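Local structure of CBS domain-containing protein CBSX2 (Arabidopsis thaliana, 3SL7) at residues S24-L29 / S93-K98; W47-V52 / P108-D113; F129-V134 / I142-R147. The protein probably modulates plant development by regulating the thioredoxin system in the chloroplast, acting through a pair of CBS domains. All blocks are in the same frame, centred on the assembly; numbering follows the deposited sequence.

Contact 1: S24-L29 / S93-K98; sequences SVDDAL and SKTYGK
Thr-95 packs its side chain across the first turn of helix 25-35 and gives up more surface there than any other residue of the two segments. Its CB and CG2 both lie 3.6 Å from Val-25 CG1, the two side chains crossing at about a right angle. With CG1 anti to the backbone N (chi1 161°), Val-25 sends one methyl to Thr-95 and the other, CG2, alongside Lys-98, 3.7 Å from its CB. Lys-98 is also bonded through its backbone: Val-25 N donates to Lys-98 O at 3.0 Å, with 163° at the hydrogen. A type II turn, Thr-95 to Lys-98, presents that carbonyl; Gly-97 takes the positive phi (76°), and Lys-98 N closes the turn on Thr-95 O. On the helix side, Ser-24 is the N-cap residue, its OG accepting from Asp-27 N at 3.1 Å. Thr-95 OG1 lies 2.5 Å from Asp-26 OD1, while Ile-92 O competes for the same proton. Asp-26 OD2 forms a salt bridge with Lys-158 of the second subunit. Methyl packing and a backbone bond dock the turn on the helix start, and the carboxylate of Asp-26 links it to the second subunit.

Contact 2: W47-V52 / P108-D113; sequences WTLVGV and PLVVRD
Leu-49 CD1 and Pro-108 CG meet tip to tip at 3.4 Å, closer than ordinary van der Waals packing, and Pro-108 has more of its surface covered than any other residue here. The ring is gripped along three of its carbons. CG also touches Val-52 CG1 at 3.6 Å, CB is held by both Val-52 methyls, and CD sits 3.6 Å from Gly-51 CA. Val-52 and Pro-108 slide past each other in opposite directions, so the valine lies along the ring, whereas the leucine meets it end-on. Leu-49 reaches across because its CG is anti to the backbone N (chi1 -171°); the same CD1 then lies 3.8 Å from Val-110 CG1, bridging two residues of 108-113. No hydrogen bond joins the two segments, and the contact is wholly apolar. With the ring cut back to an alanine here, the space held by CG and CD between Leu-49 and Val-52 is likely to be left unfilled and the leucine tip freer to turn.

In the next shell, Val-50 and Gly-51 both face Val-42 of strand 39-43 in a classic beta bulge. Leu-49 and Val-52 consequently both point at the proline, although they are three residues apart. Val-50 also bonds through its backbone to Ser-107, the residue just before the proline, which helps to place the ring. Farther out, Leu-49 rests on Pro-41, Val-52 on Phe-129 and Pro-133, and Val-110 on Val-135. Strand 49-54 is the middle strand of a three-stranded antiparallel sheet, between 39-43 and 105-106; the chain then runs through Pro-108 to strand 111-112, an outer strand of the four-stranded mixed sheet, beside 131-135.

Contact 3: F129-V134 / I142-R147; sequences FRRLPV and IGILTR. With ACT (acetate ion), chain C.
Leu-132 and Leu-145 form the regular, tightly bonded centre, a hydrogen-bonded antiparallel pair. Leu-145 N donates to Leu-132 O at 2.8 Å almost straight (176° at the hydrogen), and Leu-132 N returns the bond to Leu-145 O. One step on, Val-134 N reaches Gly-143 O at 2.6 Å. Val-134 O takes two donors, Ile-142 N at 2.7 Å and, on a more bent and longer path, Gly-143 N at 3.2 Å. Between these pairs, Pro-133 faces Ile-144, whose CG1 lies 3.5 Å from Leu-132 O. With CG1 anti to the backbone N (chi1 -167°), Ile-144 sends CD1 diagonally across to Arg-131 CB on the neighbouring strand, 3.7 Å away, and obliquely to the ring of Phe-129.

The two strands are the hairpin 131-135/141-146 of the second CBS domain; their segments 131-134 and 142-146 run at 162°, close to antiparallel. Ile-142 and Gly-143 both face Val-134, a classic beta bulge. Leu-132 and Leu-145 point to the face covered by helix 117-124, whereas Pro-133 lies on the other face, against Leu-49 and Val-52 of the first domain.

At the Arg-130/Arg-147 end direct bonding gives way to water: one molecule donates to Arg-130 O and accepts from Arg-147 N. Arg-147 CD lies near the plane of the poorly ordered Arg-130 guanidinium, at its edge, and the two guanidinium planes are nearly perpendicular; Arg-147 also makes a cation-pi contact with Trp-82 of the second subunit. Arg-131 extends to an acetate, probably from the crystallisation liquor, to which NE makes weak bonds, the nearer 2.6 Å to OXT. The arginine's firmer partner is Thr-38 of the first domain, bonded to NH2.

Contacts 2 and 3 lie near the centre of the chain, their centres 8 Å apart, and touch: Val-111 N probably bonds to Pro-133 O, in keeping with strands 111-112 and 131-135 being neighbours in one sheet. Contact 1 is peripheral, its centre about 18 Å from the chain centre, and touches neither. It mixes methyl packing with polar bonds and a salt bridge to the second subunit. Contact 2, by contrast, joins the two CBS domains through apolar groups alone, while contact 3 is internal to the second domain and rests on backbone hydrogen bonds, reaching the second subunit through Arg-147 at its charged end. Contacts 2 and 3 each include a beta bulge ending in a glycine.

Contact 1: S24-L29 / S93-K98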
ATOM      1  N   SER A  24      -3.768 -21.115   0.246  1.00 32.34           N
ATOM      2  CA  SER A  24      -2.578 -21.377  -0.551  1.00 35.75           C
ATOM      3  C   SER A  24      -1.826 -20.073  -0.737  1.00 36.77           C
ATOM      4  O   SER A  24      -2.424 -18.999  -0.712  1.00 31.50           O
ATOM      5  CB  SER A  24      -2.933 -21.989  -1.901  1.00 40.17           C
ATOM      6  OG  SER A  24      -3.550 -21.034  -2.737  1.00 37.07           O
ATOM      7  N   VAL A  25      -0.513 -20.167  -0.902  1.00 35.24           N
ATOM      8  CA  VAL A  25       0.311 -18.981  -1.093  1.00 37.05           C
ATOM      9  C   VAL A  25      -0.167 -18.198  -2.303  1.00 37.31           C
ATOM     10  O   VAL A  25      -0.225 -16.966  -2.273  1.00 33.46           O
ATOM     11  CB  VAL A  25       1.802 -19.353  -1.213  1.00 37.60           C
ATOM     12  CG1 VAL A  25       2.598 -18.237  -1.868  1.00 35.89           C
ATOM     13  CG2 VAL A  25       2.357 -19.663   0.163  1.00 30.90           C
ATOM     14  N   ASP A  26      -0.539 -18.926  -3.351  1.00 35.09           N
ATOM     15  CA  ASP A  26      -1.012 -18.332  -4.600  1.00 44.43           C
ATOM     16  C   ASP A  26      -2.261 -17.497  -4.383  1.00 34.53           C
ATOM     17  O   ASP A  26      -2.362 -16.372  -4.880  1.00 39.60           O
ATOM     18  CB  ASP A  26      -1.309 -19.420  -5.647  1.00 47.03           C
ATOM     19  CG  ASP A  26      -0.068 -19.883  -6.374  1.00 74.04           C
ATOM     20  OD1 ASP A  26       0.949 -19.163  -6.298  1.00 60.68           O
ATOM     21  OD2 ASP A  26      -0.113 -20.952  -7.025  1.00 91.44           O
ATOM     22  N   ASP A  27      -3.225 -18.053  -3.655  1.00 34.25           N
ATOM     23  CA  ASP A  27      -4.451 -17.314  -3.387  1.00 39.77           C
ATOM     24  C   ASP A  27      -4.205 -16.089  -2.514  1.00 38.30           C
ATOM     25  O   ASP A  27      -4.834 -15.054  -2.717  1.00 35.17           O
ATOM     26  CB  ASP A  27      -5.515 -18.210  -2.765  1.00 35.40           C
ATOM     27  CG  ASP A  27      -6.065 -19.217  -3.751  1.00 46.26           C
ATOM     28  OD1 ASP A  27      -5.873 -19.038  -4.975  1.00 42.51           O
ATOM     29  OD2 ASP A  27      -6.697 -20.185  -3.292  1.00 49.98           O
ATOM     30  N   ALA A  28      -3.302 -16.212  -1.541  1.00 36.20           N
ATOM     31  CA  ALA A  28      -2.930 -15.078  -0.705  1.00 35.80           C
ATOM     32  C   ALA A  28      -2.278 -13.989  -1.562  1.00 39.53           C
ATOM     33  O   ALA A  28      -2.601 -12.812  -1.432  1.00 32.09           O
ATOM     34  CB  ALA A  28      -1.994 -15.520   0.409  1.00 32.74           C
ATOM     35  N   LEU A  29      -1.361 -14.382  -2.440  1.00 35.12           N
ATOM     36  CA  LEU A  29      -0.743 -13.428  -3.359  1.00 34.11           C
ATOM     37  C   LEU A  29      -1.796 -12.732  -4.214  1.00 37.93           C
ATOM     38  O   LEU A  29      -1.757 -11.517  -4.385  1.00 36.96           O
ATOM     39  CB  LEU A  29       0.292 -14.122  -4.254  1.00 31.07           C
ATOM     40  CG  LEU A  29       1.636 -14.432  -3.601  1.00 36.25           C
ATOM     41  CD1 LEU A  29       2.489 -15.330  -4.500  1.00 36.60           C
ATOM     42  CD2 LEU A  29       2.374 -13.159  -3.246  1.00 42.10           C
ATOM     43  N   SER A  93       6.791 -19.655  -9.345  1.00 49.99           N
ATOM     44  CA  SER A  93       6.736 -21.061  -9.741  1.00 46.73           C
ATOM     45  C   SER A  93       6.851 -21.983  -8.531  1.00 65.73           C
ATOM     46  O   SER A  93       6.283 -23.073  -8.515  1.00 86.47           O
ATOM     47  CB  SER A  93       7.809 -21.394 -10.786  1.00 53.10           C
ATOM     48  OG  SER A  93       9.092 -21.519 -10.198  1.00 62.57           O
ATOM     49  N   LYS A  94       7.569 -21.529  -7.509  1.00 51.26           N
ATOM     50  CA  LYS A  94       7.835 -22.347  -6.328  1.00 52.49           C
ATOM     51  C   LYS A  94       6.788 -22.230  -5.213  1.00 66.86           C
ATOM     52  O   LYS A  94       6.965 -22.810  -4.138  1.00 65.26           O
ATOM     53  CB  LYS A  94       9.230 -22.032  -5.781  1.00 55.70           C
ATOM     54  CG  LYS A  94      10.364 -22.615  -6.636  1.00 64.92           C
ATOM     55  CD  LYS A  94      11.663 -21.864  -6.420  1.00 73.24           C
ATOM     56  CE  LYS A  94      12.041 -21.821  -4.951  1.00 81.86           C
ATOM     57  NZ  LYS A  94      13.188 -20.908  -4.708  1.00 90.35           N
ATOM     58  N   THR A  95       5.705 -21.494  -5.472  1.00 50.62           N
ATOM     59  CA  THR A  95       4.649 -21.279  -4.479  1.00 51.19           C
ATOM     60  C   THR A  95       3.656 -22.436  -4.434  1.00 50.74           C
ATOM     61  O   THR A  95       2.953 -22.633  -3.439  1.00 57.93           O
ATOM     62  CB  THR A  95       3.846 -20.005  -4.790  1.00 44.75           C
ATOM     63  OG1 THR A  95       3.256 -20.130  -6.090  1.00 54.12           O
ATOM     64  CG2 THR A  95       4.743 -18.776  -4.762  1.00 48.50           C
ATOM     65  N   TYR A  96       3.591 -23.190  -5.525  1.00 50.97           N
ATOM     66  CA  TYR A  96       2.656 -24.307  -5.629  1.00 54.48           C
ATOM     67  C   TYR A  96       2.736 -25.258  -4.436  1.00 53.38           C
ATOM     68  O   TYR A  96       3.823 -25.640  -4.005  1.00 51.26           O
ATOM     69  CB  TYR A  96       2.882 -25.086  -6.928  1.00 75.48           C
ATOM     70  CG  TYR A  96       1.941 -26.262  -7.072  1.00 70.51           C
ATOM     71  CD1 TYR A  96       2.239 -27.489  -6.496  1.00 57.82           C
ATOM     72  CD2 TYR A  96       0.744 -26.138  -7.766  1.00 75.67           C
ATOM     73  CE1 TYR A  96       1.376 -28.562  -6.616  1.00 68.02           C
ATOM     74  CE2 TYR A  96      -0.125 -27.204  -7.890  1.00 79.13           C
ATOM     75  CZ  TYR A  96       0.195 -28.413  -7.314  1.00 83.74           C
ATOM     76  OH  TYR A  96      -0.671 -29.475  -7.440  1.00 98.36           O
ATOM     77  N   GLY A  97       1.575 -25.630  -3.905  1.00 50.53           N
ATOM     78  CA  GLY A  97       1.521 -26.542  -2.784  1.00 52.23           C
ATOM     79  C   GLY A  97       1.893 -25.923  -1.447  1.00 52.94           C
ATOM     80  O   GLY A  97       1.807 -26.598  -0.433  1.00 43.85           O
ATOM     81  N   LYS A  98       2.315 -24.661  -1.433  1.00 43.48           N
ATOM     82  CA  LYS A  98       2.663 -24.024  -0.161  1.00 39.97           C
ATOM     83  C   LYS A  98       1.459 -23.295   0.414  1.00 46.60           C
ATOM     84  O   LYS A  98       0.575 -22.869  -0.333  1.00 31.74           O
ATOM     85  CB  LYS A  98       3.849 -23.068  -0.316  1.00 48.07           C
ATOM     86  CG  LYS A  98       5.184 -23.765  -0.624  1.00 53.21           C
ATOM     87  CD  LYS A  98       6.308 -22.746  -0.694  1.00 49.41           C
ATOM     88  CE  LYS A  98       7.616 -23.393  -1.133  1.00 66.20           C
ATOM     89  NZ  LYS A  98       8.597 -22.360  -1.588  1.00 79.20           N
TER

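Contact 2: W47-V52 / P108-D113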
ATOM      1  N   TRP A  47     -12.661 -16.631  12.963  1.00 35.41           N
ATOM      2  CA  TRP A  47     -12.225 -15.240  12.967  1.00 29.81           C
ATOM      3  C   TRP A  47     -11.294 -14.891  14.117  1.00 28.21           C
ATOM      4  O   TRP A  47     -11.008 -13.723  14.353  1.00 32.42           O
ATOM      5  CB  TRP A  47     -13.425 -14.284  12.909  1.00 44.46           C
ATOM      6  CG  TRP A  47     -13.764 -14.003  11.505  1.00 46.64           C
ATOM      7  CD1 TRP A  47     -14.454 -14.812  10.653  1.00 51.64           C
ATOM      8  CD2 TRP A  47     -13.369 -12.862  10.749  1.00 41.89           C
ATOM      9  NE1 TRP A  47     -14.530 -14.231   9.412  1.00 51.72           N
ATOM     10  CE2 TRP A  47     -13.870 -13.032   9.443  1.00 51.85           C
ATOM     11  CE3 TRP A  47     -12.652 -11.703  11.050  1.00 29.36           C
ATOM     12  CZ2 TRP A  47     -13.678 -12.089   8.440  1.00 46.55           C
ATOM     13  CZ3 TRP A  47     -12.453 -10.770  10.049  1.00 45.75           C
ATOM     14  CH2 TRP A  47     -12.967 -10.968   8.761  1.00 52.44           C
ATOM     15  N   THR A  48     -10.801 -15.910  14.812  1.00 30.32           N
ATOM     16  CA  THR A  48      -9.723 -15.695  15.765  1.00 34.33           C
ATOM     17  C   THR A  48      -8.471 -15.295  15.001  1.00 36.00           C
ATOM     18  O   THR A  48      -8.088 -15.958  14.026  1.00 32.61           O
ATOM     19  CB  THR A  48      -9.442 -16.950  16.589  1.00 36.82           C
ATOM     20  OG1 THR A  48     -10.651 -17.356  17.240  1.00 40.14           O
ATOM     21  CG2 THR A  48      -8.371 -16.664  17.638  1.00 32.55           C
ATOM     22  N   LEU A  49      -7.844 -14.203  15.427  1.00 25.73           N
ATOM     23  CA  LEU A  49      -6.617 -13.733  14.795  1.00 32.76           C
ATOM     24  C   LEU A  49      -5.507 -14.700  15.185  1.00 36.74           C
ATOM     25  O   LEU A  49      -5.255 -14.910  16.369  1.00 28.02           O
ATOM     26  CB  LEU A  49      -6.306 -12.318  15.282  1.00 23.88           C
ATOM     27  CG  LEU A  49      -5.206 -11.452  14.660  1.00 32.74           C
ATOM     28  CD1 LEU A  49      -3.884 -11.737  15.295  1.00 39.77           C
ATOM     29  CD2 LEU A  49      -5.147 -11.635  13.156  1.00 18.49           C
ATOM     30  N   VAL A  50      -4.871 -15.329  14.201  1.00 25.46           N
ATOM     31  CA  VAL A  50      -3.819 -16.299  14.508  1.00 22.88           C
ATOM     32  C   VAL A  50      -2.433 -15.868  14.026  1.00 27.39           C
ATOM     33  O   VAL A  50      -1.416 -16.419  14.452  1.00 24.98           O
ATOM     34  CB  VAL A  50      -4.156 -17.703  13.969  1.00 32.81           C
ATOM     35  CG1 VAL A  50      -5.507 -18.157  14.501  1.00 29.88           C
ATOM     36  CG2 VAL A  50      -4.123 -17.724  12.432  1.00 28.43           C
ATOM     37  N   GLY A  51      -2.396 -14.876  13.146  1.00 25.00           N
ATOM     38  CA  GLY A  51      -1.135 -14.411  12.614  1.00 25.12           C
ATOM     39  C   GLY A  51      -1.293 -13.310  11.598  1.00 21.55           C
ATOM     40  O   GLY A  51      -2.387 -12.807  11.359  1.00 25.82           O
ATOM     41  N   VAL A  52      -0.167 -12.914  11.028  1.00 19.28           N
ATOM     42  CA  VAL A  52      -0.142 -11.936   9.958  1.00 21.35           C
ATOM     43  C   VAL A  52       0.852 -12.446   8.928  1.00 31.90           C
ATOM     44  O   VAL A  52       1.776 -13.192   9.260  1.00 30.07           O
ATOM     45  CB  VAL A  52       0.304 -10.540  10.463  1.00 20.97           C
ATOM     46  CG1 VAL A  52      -0.699 -10.000  11.511  1.00 29.65           C
ATOM     47  CG2 VAL A  52       1.701 -10.612  11.059  1.00 29.25           C
ATOM     48  N   PRO A 108       0.860 -12.184  16.504  1.00 32.71           N
ATOM     49  CA  PRO A 108       1.402 -10.839  16.276  1.00 32.09           C
ATOM     50  C   PRO A 108       0.986  -9.887  17.392  1.00 30.67           C
ATOM     51  O   PRO A 108       0.132 -10.241  18.219  1.00 27.04           O
ATOM     52  CB  PRO A 108       0.756 -10.422  14.943  1.00 35.98           C
ATOM     53  CG  PRO A 108      -0.524 -11.194  14.890  1.00 40.07           C
ATOM     54  CD  PRO A 108      -0.215 -12.519  15.549  1.00 42.10           C
ATOM     55  N   LEU A 109       1.610  -8.712  17.414  1.00 35.20           N
ATOM     56  CA  LEU A 109       1.189  -7.622  18.271  1.00 44.19           C
ATOM     57  C   LEU A 109      -0.209  -7.229  17.881  1.00 25.53           C
ATOM     58  O   LEU A 109      -0.496  -7.033  16.701  1.00 37.86           O
ATOM     59  CB  LEU A 109       2.103  -6.411  18.080  1.00 54.15           C
ATOM     60  CG  LEU A 109       3.416  -6.430  18.852  1.00 71.63           C
ATOM     61  CD1 LEU A 109       4.164  -5.111  18.651  1.00 83.70           C
ATOM     62  CD2 LEU A 109       3.125  -6.695  20.331  1.00 44.08           C
ATOM     63  N   VAL A 110      -1.083  -7.097  18.875  1.00 36.04           N
ATOM     64  CA  VAL A 110      -2.420  -6.574  18.621  1.00 22.59           C
ATOM     65  C   VAL A 110      -2.828  -5.494  19.625  1.00 30.22           C
ATOM     66  O   VAL A 110      -2.219  -5.340  20.691  1.00 32.56           O
ATOM     67  CB  VAL A 110      -3.503  -7.674  18.644  1.00 35.15           C
ATOM     68  CG1 VAL A 110      -3.137  -8.839  17.709  1.00 21.35           C
ATOM     69  CG2 VAL A 110      -3.740  -8.162  20.067  1.00 33.97           C
ATOM     70  N   VAL A 111      -3.872  -4.749  19.282  1.00 29.18           N
ATOM     71  CA  VAL A 111      -4.426  -3.771  20.201  1.00 21.84           C
ATOM     72  C   VAL A 111      -5.910  -4.050  20.340  1.00 28.26           C
ATOM     73  O   VAL A 111      -6.447  -4.932  19.667  1.00 23.84           O
ATOM     74  CB  VAL A 111      -4.218  -2.335  19.699  1.00 28.47           C
ATOM     75  CG1 VAL A 111      -2.736  -1.988  19.691  1.00 32.60           C
ATOM     76  CG2 VAL A 111      -4.811  -2.171  18.311  1.00 33.61           C
ATOM     77  N   ARG A 112      -6.557  -3.318  21.243  1.00 28.86           N
ATOM     78  CA  ARG A 112      -7.997  -3.404  21.426  1.00 27.21           C
ATOM     79  C   ARG A 112      -8.605  -2.103  20.893  1.00 22.10           C
ATOM     80  O   ARG A 112      -7.881  -1.137  20.677  1.00 27.00           O
ATOM     81  CB  ARG A 112      -8.270  -3.561  22.918  1.00 27.90           C
ATOM     82  CG  ARG A 112      -7.452  -4.707  23.498  1.00 31.99           C
ATOM     83  CD  ARG A 112      -8.013  -5.999  22.983  1.00 31.99           C
ATOM     84  NE  ARG A 112      -9.311  -6.143  23.599  1.00 42.59           N
ATOM     85  CZ  ARG A 112      -9.519  -6.881  24.676  1.00 41.10           C
ATOM     86  NH1 ARG A 112      -8.521  -7.599  25.190  1.00 61.50           N
ATOM     87  NH2 ARG A 112     -10.724  -6.927  25.198  1.00 36.63           N
ATOM     88  N   ASP A 113      -9.920  -2.045  20.683  1.00 24.70           N
ATOM     89  CA  ASP A 113     -10.488  -0.778  20.225  1.00 31.18           C
ATOM     90  C   ASP A 113     -10.353   0.326  21.280  1.00 35.90           C
ATOM     91  O   ASP A 113     -10.369   1.514  20.955  1.00 27.85           O
ATOM     92  CB  ASP A 113     -11.947  -0.922  19.757  1.00 31.57           C
ATOM     93  CG  ASP A 113     -12.865  -1.487  20.817  1.00 31.38           C
ATOM     94  OD1 ASP A 113     -12.549  -1.427  22.031  1.00 27.26           O
ATOM     95  OD2 ASP A 113     -13.929  -1.992  20.415  1.00 30.79           O
TER

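Contact 3: F129-V134 / I142-R147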
ATOM      1  N   PHE A 129       5.306  -5.780  10.518  1.00 45.60           N
ATOM      2  CA  PHE A 129       4.042  -5.763   9.799  1.00 42.58           C
ATOM      3  C   PHE A 129       3.511  -4.341   9.582  1.00 40.84           C
ATOM      4  O   PHE A 129       2.754  -4.100   8.645  1.00 42.22           O
ATOM      5  CB  PHE A 129       3.025  -6.624  10.538  1.00 43.40           C
ATOM      6  CG  PHE A 129       1.835  -6.994   9.714  1.00 41.15           C
ATOM      7  CD1 PHE A 129       1.999  -7.618   8.483  1.00 39.83           C
ATOM      8  CD2 PHE A 129       0.557  -6.746  10.173  1.00 40.80           C
ATOM      9  CE1 PHE A 129       0.904  -7.969   7.716  1.00 40.09           C
ATOM     10  CE2 PHE A 129      -0.552  -7.092   9.416  1.00 51.96           C
ATOM     11  CZ  PHE A 129      -0.379  -7.705   8.181  1.00 40.76           C
ATOM     12  N   ARG A 130       3.912  -3.403  10.441  1.00 42.60           N
ATOM     13  CA  ARG A 130       3.509  -1.998  10.299  1.00 41.58           C
ATOM     14  C   ARG A 130       1.990  -1.782  10.277  1.00 39.69           C
ATOM     15  O   ARG A 130       1.495  -0.780   9.762  1.00 38.22           O
ATOM     16  CB  ARG A 130       4.118  -1.400   9.038  1.00 53.07           C
ATOM     17  CG  ARG A 130       5.642  -1.374   9.032  1.00 62.71           C
ATOM     18  CD  ARG A 130       6.190  -0.254   9.905  1.00 90.54           C
ATOM     19  NE  ARG A 130       6.518   0.930   9.114  1.00109.39           N
ATOM     20  CZ  ARG A 130       7.706   1.143   8.558  1.00117.15           C
ATOM     21  NH1 ARG A 130       8.678   0.255   8.710  1.00125.96           N
ATOM     22  NH2 ARG A 130       7.925   2.246   7.853  1.00112.33           N
ATOM     23  N   ARG A 131       1.254  -2.749  10.800  1.00 30.79           N
ATOM     24  CA  ARG A 131      -0.167  -2.588  11.085  1.00 29.15           C
ATOM     25  C   ARG A 131      -0.401  -3.312  12.393  1.00 28.36           C
ATOM     26  O   ARG A 131       0.386  -4.177  12.761  1.00 31.01           O
ATOM     27  CB  ARG A 131      -1.022  -3.236  10.000  1.00 27.44           C
ATOM     28  CG  ARG A 131      -0.603  -2.914   8.589  1.00 44.77           C
ATOM     29  CD  ARG A 131      -1.199  -3.936   7.638  1.00 44.60           C
ATOM     30  NE  ARG A 131      -0.907  -3.632   6.241  1.00 49.18           N
ATOM     31  CZ  ARG A 131       0.188  -4.029   5.597  1.00 41.75           C
ATOM     32  NH1 ARG A 131       1.116  -4.739   6.223  1.00 40.81           N
ATOM     33  NH2 ARG A 131       0.356  -3.711   4.323  1.00 50.24           N
ATOM     34  N   LEU A 132      -1.480  -2.968  13.088  1.00 22.91           N
ATOM     35  CA  LEU A 132      -1.845  -3.645  14.315  1.00 23.09           C
ATOM     36  C   LEU A 132      -3.239  -4.200  14.150  1.00 24.26           C
ATOM     37  O   LEU A 132      -4.187  -3.443  14.017  1.00 30.44           O
ATOM     38  CB  LEU A 132      -1.811  -2.685  15.502  1.00 21.74           C
ATOM     39  CG  LEU A 132      -0.433  -2.109  15.806  1.00 29.12           C
ATOM     40  CD1 LEU A 132      -0.546  -0.928  16.774  1.00 24.77           C
ATOM     41  CD2 LEU A 132       0.464  -3.194  16.378  1.00 35.55           C
ATOM     42  N   PRO A 133      -3.356  -5.533  14.116  1.00 26.56           N
ATOM     43  CA  PRO A 133      -4.696  -6.110  14.124  1.00 18.28           C
ATOM     44  C   PRO A 133      -5.402  -5.625  15.391  1.00 24.75           C
ATOM     45  O   PRO A 133      -4.756  -5.457  16.428  1.00 23.28           O
ATOM     46  CB  PRO A 133      -4.432  -7.614  14.206  1.00 24.97           C
ATOM     47  CG  PRO A 133      -3.053  -7.795  13.611  1.00 32.20           C
ATOM     48  CD  PRO A 133      -2.300  -6.558  14.054  1.00 34.07           C
ATOM     49  N   VAL A 134      -6.698  -5.382  15.307  1.00 22.58           N
ATOM     50  CA  VAL A 134      -7.467  -5.014  16.501  1.00 20.90           C
ATOM     51  C   VAL A 134      -8.358  -6.194  16.822  1.00 22.74           C
ATOM     52  O   VAL A 134      -9.078  -6.694  15.954  1.00 31.02           O
ATOM     53  CB  VAL A 134      -8.312  -3.759  16.268  1.00 24.30           C
ATOM     54  CG1 VAL A 134      -8.897  -3.241  17.601  1.00 24.12           C
ATOM     55  CG2 VAL A 134      -7.475  -2.683  15.605  1.00 25.89           C
ATOM     56  N   ILE A 142     -11.333  -7.692  14.778  1.00 25.56           N
ATOM     57  CA  ILE A 142     -12.459  -6.779  14.574  1.00 25.99           C
ATOM     58  C   ILE A 142     -12.055  -5.565  13.754  1.00 23.33           C
ATOM     59  O   ILE A 142     -12.888  -4.779  13.316  1.00 31.95           O
ATOM     60  CB  ILE A 142     -13.109  -6.336  15.900  1.00 22.15           C
ATOM     61  CG1 ILE A 142     -12.088  -5.650  16.806  1.00 24.94           C
ATOM     62  CG2 ILE A 142     -13.738  -7.524  16.609  1.00 22.90           C
ATOM     63  CD1 ILE A 142     -12.720  -5.013  18.068  1.00 31.28           C
ATOM     64  N   GLY A 143     -10.758  -5.421  13.527  1.00 28.98           N
ATOM     65  CA  GLY A 143     -10.289  -4.328  12.711  1.00 26.23           C
ATOM     66  C   GLY A 143      -8.790  -4.363  12.574  1.00 31.08           C
ATOM     67  O   GLY A 143      -8.117  -5.249  13.088  1.00 22.45           O
ATOM     68  N   ILE A 144      -8.255  -3.375  11.884  1.00 22.59           N
ATOM     69  CA  ILE A 144      -6.825  -3.233  11.826  1.00 25.12           C
ATOM     70  C   ILE A 144      -6.489  -1.752  11.891  1.00 25.44           C
ATOM     71  O   ILE A 144      -7.229  -0.917  11.371  1.00 29.59           O
ATOM     72  CB  ILE A 144      -6.235  -3.944  10.551  1.00 24.90           C
ATOM     73  CG1 ILE A 144      -4.725  -4.081  10.650  1.00 38.78           C
ATOM     74  CG2 ILE A 144      -6.610  -3.212   9.264  1.00 34.97           C
ATOM     75  CD1 ILE A 144      -4.172  -5.157   9.718  1.00 46.80           C
ATOM     76  N   LEU A 145      -5.402  -1.424  12.579  1.00 21.98           N
ATOM     77  CA  LEU A 145      -4.890  -0.058  12.576  1.00 23.15           C
ATOM     78  C   LEU A 145      -3.686   0.032  11.649  1.00 24.50           C
ATOM     79  O   LEU A 145      -2.685  -0.665  11.838  1.00 26.91           O
ATOM     80  CB  LEU A 145      -4.483   0.389  13.982  1.00 26.20           C
ATOM     81  CG  LEU A 145      -4.108   1.873  14.079  1.00 34.76           C
ATOM     82  CD1 LEU A 145      -5.358   2.757  13.906  1.00 26.67           C
ATOM     83  CD2 LEU A 145      -3.415   2.177  15.407  1.00 28.18           C
ATOM     84  N   THR A 146      -3.785   0.909  10.661  1.00 24.38           N
ATOM     85  CA  THR A 146      -2.721   1.088   9.692  1.00 28.47           C
ATOM     86  C   THR A 146      -2.123   2.462   9.897  1.00 34.08           C
ATOM     87  O   THR A 146      -2.731   3.302  10.540  1.00 28.23           O
ATOM     88  CB  THR A 146      -3.274   1.033   8.262  1.00 27.04           C
ATOM     89  OG1 THR A 146      -4.082   2.193   8.025  1.00 30.83           O
ATOM     90  CG2 THR A 146      -4.134  -0.223   8.060  1.00 27.65           C
ATOM     91  N   ARG A 147      -0.947   2.704   9.327  1.00 26.72           N
ATOM     92  CA  ARG A 147      -0.347   4.027   9.406  1.00 28.21           C
ATOM     93  C   ARG A 147      -1.280   5.051   8.775  1.00 36.69           C
ATOM     94  O   ARG A 147      -1.421   6.168   9.275  1.00 34.28           O
ATOM     95  CB  ARG A 147       1.022   4.046   8.732  1.00 32.75           C
ATOM     96  CG  ARG A 147       2.115   3.377   9.551  1.00 48.89           C
ATOM     97  CD  ARG A 147       3.431   3.327   8.784  1.00 69.37           C
ATOM     98  NE  ARG A 147       3.862   4.650   8.332  1.00 78.59           N
ATOM     99  CZ  ARG A 147       4.415   5.567   9.123  1.00 83.17           C
ATOM    100  NH1 ARG A 147       4.591   5.313  10.416  1.00 78.09           N
ATOM    101  NH2 ARG A 147       4.786   6.742   8.624  1.00 72.70           N
TER
HETATM  102  C   ACT C   2      -3.865  -2.470   4.999  1.00 46.17           C
HETATM  103  O   ACT C   2      -3.008  -1.683   4.548  1.00 44.53           O
HETATM  104  OXT ACT C   2      -3.409  -3.520   5.497  1.00 52.92           O
HETATM  105  CH3 ACT C   2      -5.339  -2.169   4.960  1.00 44.93           C
HETATM  106  O   HOH W   1       0.295   0.458   7.784  1.00 32.80           O